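Local atomic coordinates of SnoK (Streptomyces nogalater, PDB entry 5EPA), a protein that probably acts as a non-heme iron, 2-oxoglutarate-dependent carbocyclase in the biosynthesis of the polyketide nogalamycin. Residues D74-Q86 against S116-T130. Numbering follows the deposited sequence.
Sequences DEVQVHYVAQAWQ and SSDILVKEPKRTLPT. With AKG (2-oxoglutaric acid), chain H.
His-79 and Val-121 form a hydrogen-bonded antiparallel pair, His-79 N to Val-121 O and Val-121 N to His-79 O both measuring 2.9 Å. The axes of 78-81 and 116-122 run at 157° to each other. Tyr-80 and Leu-120 make the next, non-hydrogen-bonded pair; beyond it Val-81 and Ile-119 are bonded again, one of their two bonds being weak. Further on, Ala-84 N reaches Ser-117 O from above the carbonyl plane. At the other end 116-130 curls back through a type II turn at Glu-123 to Arg-126, and Leu-128 N meets Val-76 O in a nearly straight bond (169°).

Lys-122 ties the loop after its strand to 74-86: its extended chain bends at the last torsion (chi4 -87°), putting NZ 2.8 Å from both Gln-77 O and Thr-130 OG1, with a weak bond to Leu-128 O. Thr-130 OG1 in turn donates to O4 of 2-oxoglutarate (2.8 Å). The lysine itself touches O4 through CE (3.5 Å) and probably helps position that hydroxyl; its charge may favour the carboxylate. A methionine in its place would probably cost Gln-77 O and Thr-130 OG1 the N-H partner they share and remove the positive charge there. Val-78 CG2 packs against Thr-130 OG1 at 3.4 Å, while its CG1 touches Leu-120 CD2. Ile-119 CG1 meets Ala-84 CB at 3.9 Å, and helix 47-64 covers Val-81 and Ile-119, Val-60 touching both.

Val-78, Leu-120, Lys-122 and Thr-130 line the 2-oxoglutarate pocket of the PhyH-family, cupin-type double-stranded beta-helix, around the C5 carboxylate, with Arg-233 and Trp-151 also hydrogen-bonded to the ligand.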
loop_
_atom_site.group_PDB
_atom_site.type_symbol
_atom_site.label_atom_id
_atom_site.label_comp_id
_atom_site.label_asym_id
_atom_site.label_seq_id
_atom_site.Cartn_x
_atom_site.Cartn_y
_atom_site.Cartn_z
ATOM N N ASP A 74 -0.582 -20.135 12.237
ATOM C CA ASP A 74 -0.575 -19.577 13.591
ATOM C C ASP A 74 0.132 -18.218 13.755
ATOM O O ASP A 74 0.225 -17.709 14.867
ATOM C CB ASP A 74 0.045 -20.577 14.572
ATOM C CG ASP A 74 -0.826 -21.786 14.769
ATOM O OD1 ASP A 74 -1.989 -21.778 14.350
ATOM O OD2 ASP A 74 -0.353 -22.760 15.373
ATOM N N GLU A 75 0.613 -17.630 12.654
ATOM C CA GLU A 75 1.386 -16.395 12.716
ATOM C C GLU A 75 0.989 -15.486 11.587
ATOM O O GLU A 75 1.822 -14.973 10.850
ATOM C CB GLU A 75 2.870 -16.704 12.705
ATOM C CG GLU A 75 3.264 -17.551 13.888
ATOM C CD GLU A 75 4.764 -17.788 14.030
ATOM O OE1 GLU A 75 5.578 -16.898 13.666
ATOM O OE2 GLU A 75 5.136 -18.896 14.521
ATOM N N VAL A 76 -0.311 -15.268 11.472
ATOM C CA VAL A 76 -0.843 -14.470 10.402
ATOM C C VAL A 76 -0.715 -12.999 10.747
ATOM O O VAL A 76 -1.290 -12.540 11.710
ATOM C CB VAL A 76 -2.317 -14.810 10.123
ATOM C CG1 VAL A 76 -2.865 -13.970 8.959
ATOM C CG2 VAL A 76 -2.492 -16.293 9.807
ATOM N N GLN A 77 -0.011 -12.237 9.919
ATOM C CA GLN A 77 -0.057 -10.775 9.961
ATOM C C GLN A 77 -1.233 -10.227 9.166
ATOM O O GLN A 77 -1.957 -9.372 9.648
ATOM C CB GLN A 77 1.250 -10.177 9.430
ATOM C CG GLN A 77 2.444 -10.589 10.246
ATOM C CD GLN A 77 3.774 -10.112 9.699
ATOM O OE1 GLN A 77 3.910 -9.016 9.159
ATOM N NE2 GLN A 77 4.761 -10.978 9.797
ATOM N N VAL A 78 -1.382 -10.684 7.922
ATOM C CA VAL A 78 -2.429 -10.210 7.030
ATOM C C VAL A 78 -2.888 -11.337 6.118
ATOM O O VAL A 78 -2.077 -12.168 5.690
ATOM C CB VAL A 78 -1.920 -9.066 6.157
ATOM C CG1 VAL A 78 -3.035 -8.519 5.303
ATOM C CG2 VAL A 78 -1.377 -7.928 6.979
ATOM N N HIS A 79 -4.195 -11.424 5.871
ATOM C CA HIS A 79 -4.721 -12.306 4.789
ATOM C C HIS A 79 -4.820 -11.463 3.552
ATOM O O HIS A 79 -5.382 -10.356 3.617
ATOM C CB HIS A 79 -6.079 -12.886 5.097
ATOM C CG HIS A 79 -6.029 -14.067 5.991
ATOM N ND1 HIS A 79 -6.888 -14.228 7.052
ATOM C CD2 HIS A 79 -5.211 -15.143 6.007
ATOM C CE1 HIS A 79 -6.603 -15.354 7.689
ATOM N NE2 HIS A 79 -5.600 -15.939 7.058
ATOM N N TYR A 80 -4.290 -11.952 2.429
ATOM C CA TYR A 80 -4.294 -11.134 1.238
ATOM C C TYR A 80 -4.638 -11.875 -0.045
ATOM O O TYR A 80 -4.564 -13.091 -0.114
ATOM C CB TYR A 80 -2.950 -10.422 1.072
ATOM C CG TYR A 80 -1.809 -11.322 0.673
ATOM C CD1 TYR A 80 -1.046 -11.957 1.612
ATOM C CD2 TYR A 80 -1.448 -11.468 -0.667
ATOM C CE1 TYR A 80 0.042 -12.762 1.249
ATOM C CE2 TYR A 80 -0.362 -12.273 -1.039
ATOM C CZ TYR A 80 0.370 -12.920 -0.067
ATOM O OH TYR A 80 1.419 -13.706 -0.415
ATOM N N VAL A 81 -5.024 -11.093 -1.052
ATOM C CA VAL A 81 -5.080 -11.540 -2.438
ATOM C C VAL A 81 -4.277 -10.555 -3.258
ATOM O O VAL A 81 -4.556 -9.367 -3.226
ATOM C CB VAL A 81 -6.485 -11.585 -2.988
ATOM C CG1 VAL A 81 -6.471 -11.986 -4.484
ATOM C CG2 VAL A 81 -7.318 -12.564 -2.202
ATOM N N ALA A 82 -3.240 -11.041 -3.944
ATOM C CA ALA A 82 -2.350 -10.178 -4.731
ATOM C C ALA A 82 -2.905 -9.987 -6.163
ATOM O O ALA A 82 -3.755 -10.733 -6.609
ATOM C CB ALA A 82 -0.976 -10.794 -4.793
ATOM N N GLN A 83 -2.439 -8.929 -6.836
ATOM C CA GLN A 83 -2.947 -8.537 -8.169
ATOM C C GLN A 83 -4.471 -8.505 -8.171
ATOM O O GLN A 83 -5.131 -8.912 -9.130
ATOM C CB GLN A 83 -2.460 -9.497 -9.247
ATOM C CG GLN A 83 -0.992 -9.333 -9.611
ATOM C CD GLN A 83 -0.056 -9.794 -8.510
ATOM O OE1 GLN A 83 0.751 -9.011 -7.998
ATOM N NE2 GLN A 83 -0.155 -11.056 -8.133
ATOM N N ALA A 84 -5.011 -8.028 -7.074
ATOM C CA ALA A 84 -6.410 -8.213 -6.775
ATOM C C ALA A 84 -7.324 -7.521 -7.750
ATOM O O ALA A 84 -8.373 -8.061 -8.095
ATOM C CB ALA A 84 -6.726 -7.726 -5.334
ATOM N N TRP A 85 -6.942 -6.328 -8.191
ATOM C CA TRP A 85 -7.793 -5.542 -9.065
ATOM C C TRP A 85 -8.035 -6.231 -10.394
ATOM O O TRP A 85 -9.014 -5.961 -11.054
ATOM C CB TRP A 85 -7.237 -4.156 -9.312
ATOM C CG TRP A 85 -6.108 -4.117 -10.279
ATOM C CD1 TRP A 85 -4.780 -4.210 -9.990
ATOM C CD2 TRP A 85 -6.198 -3.897 -11.693
ATOM N NE1 TRP A 85 -4.031 -4.126 -11.139
ATOM C CE2 TRP A 85 -4.874 -3.908 -12.196
ATOM C CE3 TRP A 85 -7.279 -3.747 -12.602
ATOM C CZ2 TRP A 85 -4.598 -3.762 -13.539
ATOM C CZ3 TRP A 85 -7.002 -3.581 -13.944
ATOM C CH2 TRP A 85 -5.672 -3.601 -14.415
ATOM N N GLN A 86 -7.122 -7.115 -10.784
ATOM C CA GLN A 86 -7.211 -7.818 -12.085
ATOM C C GLN A 86 -8.225 -8.910 -11.997
ATOM O O GLN A 86 -8.583 -9.496 -13.012
ATOM C CB GLN A 86 -5.876 -8.458 -12.455
ATOM C CG GLN A 86 -4.739 -7.494 -12.701
ATOM C CD GLN A 86 -3.385 -8.172 -12.875
ATOM O OE1 GLN A 86 -3.299 -9.375 -13.165
ATOM N NE2 GLN A 86 -2.308 -7.404 -12.707
ATOM N N SER A 116 0.079 -2.856 -9.041
ATOM C CA SER A 116 -0.671 -3.972 -8.481
ATOM C C SER A 116 -1.621 -3.441 -7.435
ATOM O O SER A 116 -1.605 -2.244 -7.090
ATOM C CB SER A 116 0.257 -4.991 -7.819
ATOM O OG SER A 116 -0.427 -6.188 -7.533
ATOM N N SER A 117 -2.454 -4.337 -6.922
ATOM C CA SER A 117 -3.209 -4.046 -5.721
ATOM C C SER A 117 -3.354 -5.293 -4.890
ATOM O O SER A 117 -3.219 -6.417 -5.414
ATOM C CB SER A 117 -4.569 -3.433 -6.067
ATOM O OG SER A 117 -5.546 -4.395 -6.408
ATOM N N ASP A 118 -3.680 -5.100 -3.624
ATOM C CA ASP A 118 -3.909 -6.215 -2.737
ATOM C C ASP A 118 -5.146 -6.002 -1.888
ATOM O O ASP A 118 -5.384 -4.899 -1.396
ATOM C CB ASP A 118 -2.757 -6.385 -1.760
ATOM C CG ASP A 118 -1.504 -6.889 -2.421
ATOM O OD1 ASP A 118 -0.807 -6.082 -3.060
ATOM O OD2 ASP A 118 -1.194 -8.093 -2.281
ATOM N N ILE A 119 -5.897 -7.071 -1.678
ATOM C CA ILE A 119 -6.895 -7.074 -0.643
ATOM C C ILE A 119 -6.155 -7.378 0.649
ATOM O O ILE A 119 -5.358 -8.322 0.713
ATOM C CB ILE A 119 -7.944 -8.117 -0.923
ATOM C CG1 ILE A 119 -8.846 -7.677 -2.081
ATOM C CG2 ILE A 119 -8.808 -8.323 0.311
ATOM C CD1 ILE A 119 -9.603 -8.839 -2.705
ATOM N N LEU A 120 -6.372 -6.556 1.680
ATOM C CA LEU A 120 -5.562 -6.640 2.933
ATOM C C LEU A 120 -6.443 -6.727 4.170
ATOM O O LEU A 120 -6.977 -5.720 4.660
ATOM C CB LEU A 120 -4.640 -5.423 3.060
ATOM C CG LEU A 120 -3.619 -5.239 1.934
ATOM C CD1 LEU A 120 -3.180 -3.772 1.940
ATOM C CD2 LEU A 120 -2.436 -6.180 2.050
ATOM N N VAL A 121 -6.611 -7.952 4.654
ATOM C CA VAL A 121 -7.610 -8.263 5.699
ATOM C C VAL A 121 -6.919 -8.650 6.981
ATOM O O VAL A 121 -5.944 -9.417 6.950
ATOM C CB VAL A 121 -8.528 -9.426 5.264
ATOM C CG1 VAL A 121 -9.300 -10.007 6.433
ATOM C CG2 VAL A 121 -9.533 -8.950 4.231
ATOM N N LYS A 122 -7.402 -8.123 8.099
ATOM C CA LYS A 122 -6.959 -8.603 9.420
ATOM C C LYS A 122 -8.158 -9.100 10.228
ATOM O O LYS A 122 -9.023 -8.315 10.548
ATOM C CB LYS A 122 -6.214 -7.520 10.235
ATOM C CG LYS A 122 -4.758 -7.269 9.821
ATOM C CD LYS A 122 -4.080 -6.310 10.808
ATOM C CE LYS A 122 -2.655 -5.907 10.398
ATOM N NZ LYS A 122 -1.643 -6.874 10.872
ATOM N N GLU A 123 -8.166 -10.379 10.570
ATOM C CA GLU A 123 -9.229 -10.934 11.358
ATOM C C GLU A 123 -9.005 -10.575 12.822
ATOM O O GLU A 123 -7.858 -10.518 13.272
ATOM C CB GLU A 123 -9.268 -12.448 11.224
ATOM C CG GLU A 123 -9.634 -12.965 9.836
ATOM C CD GLU A 123 -11.123 -12.787 9.453
ATOM O OE1 GLU A 123 -12.004 -12.678 10.373
ATOM O OE2 GLU A 123 -11.411 -12.775 8.195
ATOM N N PRO A 124 -10.098 -10.341 13.565
ATOM C CA PRO A 124 -10.008 -9.944 14.969
ATOM C C PRO A 124 -9.497 -11.057 15.853
ATOM O O PRO A 124 -9.901 -12.197 15.703
ATOM C CB PRO A 124 -11.450 -9.608 15.334
ATOM C CG PRO A 124 -12.304 -10.399 14.359
ATOM C CD PRO A 124 -11.492 -10.470 13.100
ATOM N N LYS A 125 -8.530 -10.724 16.705
ATOM C CA LYS A 125 -7.959 -11.656 17.692
ATOM C C LYS A 125 -7.171 -12.836 17.103
ATOM O O LYS A 125 -6.747 -13.709 17.840
ATOM C CB LYS A 125 -9.062 -12.195 18.612
ATOM C CG LYS A 125 -9.939 -11.095 19.181
ATOM C CD LYS A 125 -10.385 -11.372 20.616
ATOM C CE LYS A 125 -10.730 -10.073 21.342
ATOM N NZ LYS A 125 -11.880 -9.390 20.678
ATOM N N ARG A 126 -6.936 -12.834 15.800
ATOM C CA ARG A 126 -6.157 -13.889 15.152
ATOM C C ARG A 126 -5.006 -13.359 14.314
ATOM O O ARG A 126 -4.438 -14.092 13.510
ATOM C CB ARG A 126 -7.043 -14.729 14.236
ATOM C CG ARG A 126 -7.903 -15.731 14.967
ATOM C CD ARG A 126 -9.338 -15.281 14.916
ATOM N NE ARG A 126 -9.925 -15.579 13.613
ATOM C CZ ARG A 126 -11.159 -15.232 13.262
ATOM N NH1 ARG A 126 -11.611 -15.549 12.043
ATOM N NH2 ARG A 126 -11.951 -14.588 14.137
ATOM N N THR A 127 -4.654 -12.106 14.513
ATOM C CA THR A 127 -3.601 -11.486 13.765
ATOM C C THR A 127 -2.483 -10.921 14.611
ATOM O O THR A 127 -2.683 -10.378 15.703
ATOM C CB THR A 127 -4.128 -10.333 12.895
ATOM O OG1 THR A 127 -5.044 -9.544 13.668
ATOM C CG2 THR A 127 -4.827 -10.891 11.660
ATOM N N LEU A 128 -1.297 -11.035 14.055
ATOM C CA LEU A 128 -0.126 -10.328 14.545
ATOM C C LEU A 128 -0.062 -8.916 13.980
ATOM O O LEU A 128 -0.740 -8.602 12.989
ATOM C CB LEU A 128 1.138 -11.095 14.133
ATOM C CG LEU A 128 1.353 -12.468 14.790
ATOM C CD1 LEU A 128 2.550 -13.143 14.138
ATOM C CD2 LEU A 128 1.576 -12.351 16.293
ATOM N N PRO A 129 0.774 -8.068 14.579
ATOM C CA PRO A 129 1.080 -6.817 13.912
ATOM C C PRO A 129 1.727 -7.090 12.569
ATOM O O PRO A 129 2.385 -8.111 12.399
ATOM C CB PRO A 129 2.140 -6.155 14.849
ATOM C CG PRO A 129 1.978 -6.818 16.160
ATOM C CD PRO A 129 1.523 -8.215 15.846
ATOM N N THR A 130 1.549 -6.173 11.630
ATOM C CA THR A 130 2.285 -6.223 10.370
ATOM C C THR A 130 3.686 -5.637 10.620
ATOM O O THR A 130 3.839 -4.469 10.964
ATOM C CB THR A 130 1.606 -5.420 9.276
ATOM O OG1 THR A 130 0.259 -5.866 9.106
ATOM C CG2 THR A 130 2.349 -5.599 7.976
HETATM C C1 AKG H . 1.150 -1.463 2.650
HETATM O O1 AKG H . 0.056 -1.044 2.194
HETATM O O2 AKG H . 2.290 -1.260 2.152
HETATM C C2 AKG H . 1.160 -2.291 3.853
HETATM O O5 AKG H . 2.276 -2.633 4.213
HETATM C C3 AKG H . -0.119 -2.664 4.560
HETATM C C4 AKG H . -0.004 -3.703 5.678
HETATM C C5 AKG H . -1.375 -3.925 6.345
HETATM O O3 AKG H . -2.465 -3.668 5.738
HETATM O O4 AKG H . -1.433 -4.366 7.496
HETATM O O HOH W 1 -2.365 -16.245 13.450
HETATM O O HOH W 2 -9.678 -13.910 6.544
HETATM O O HOH W 3 0.168 -7.453 -5.245
#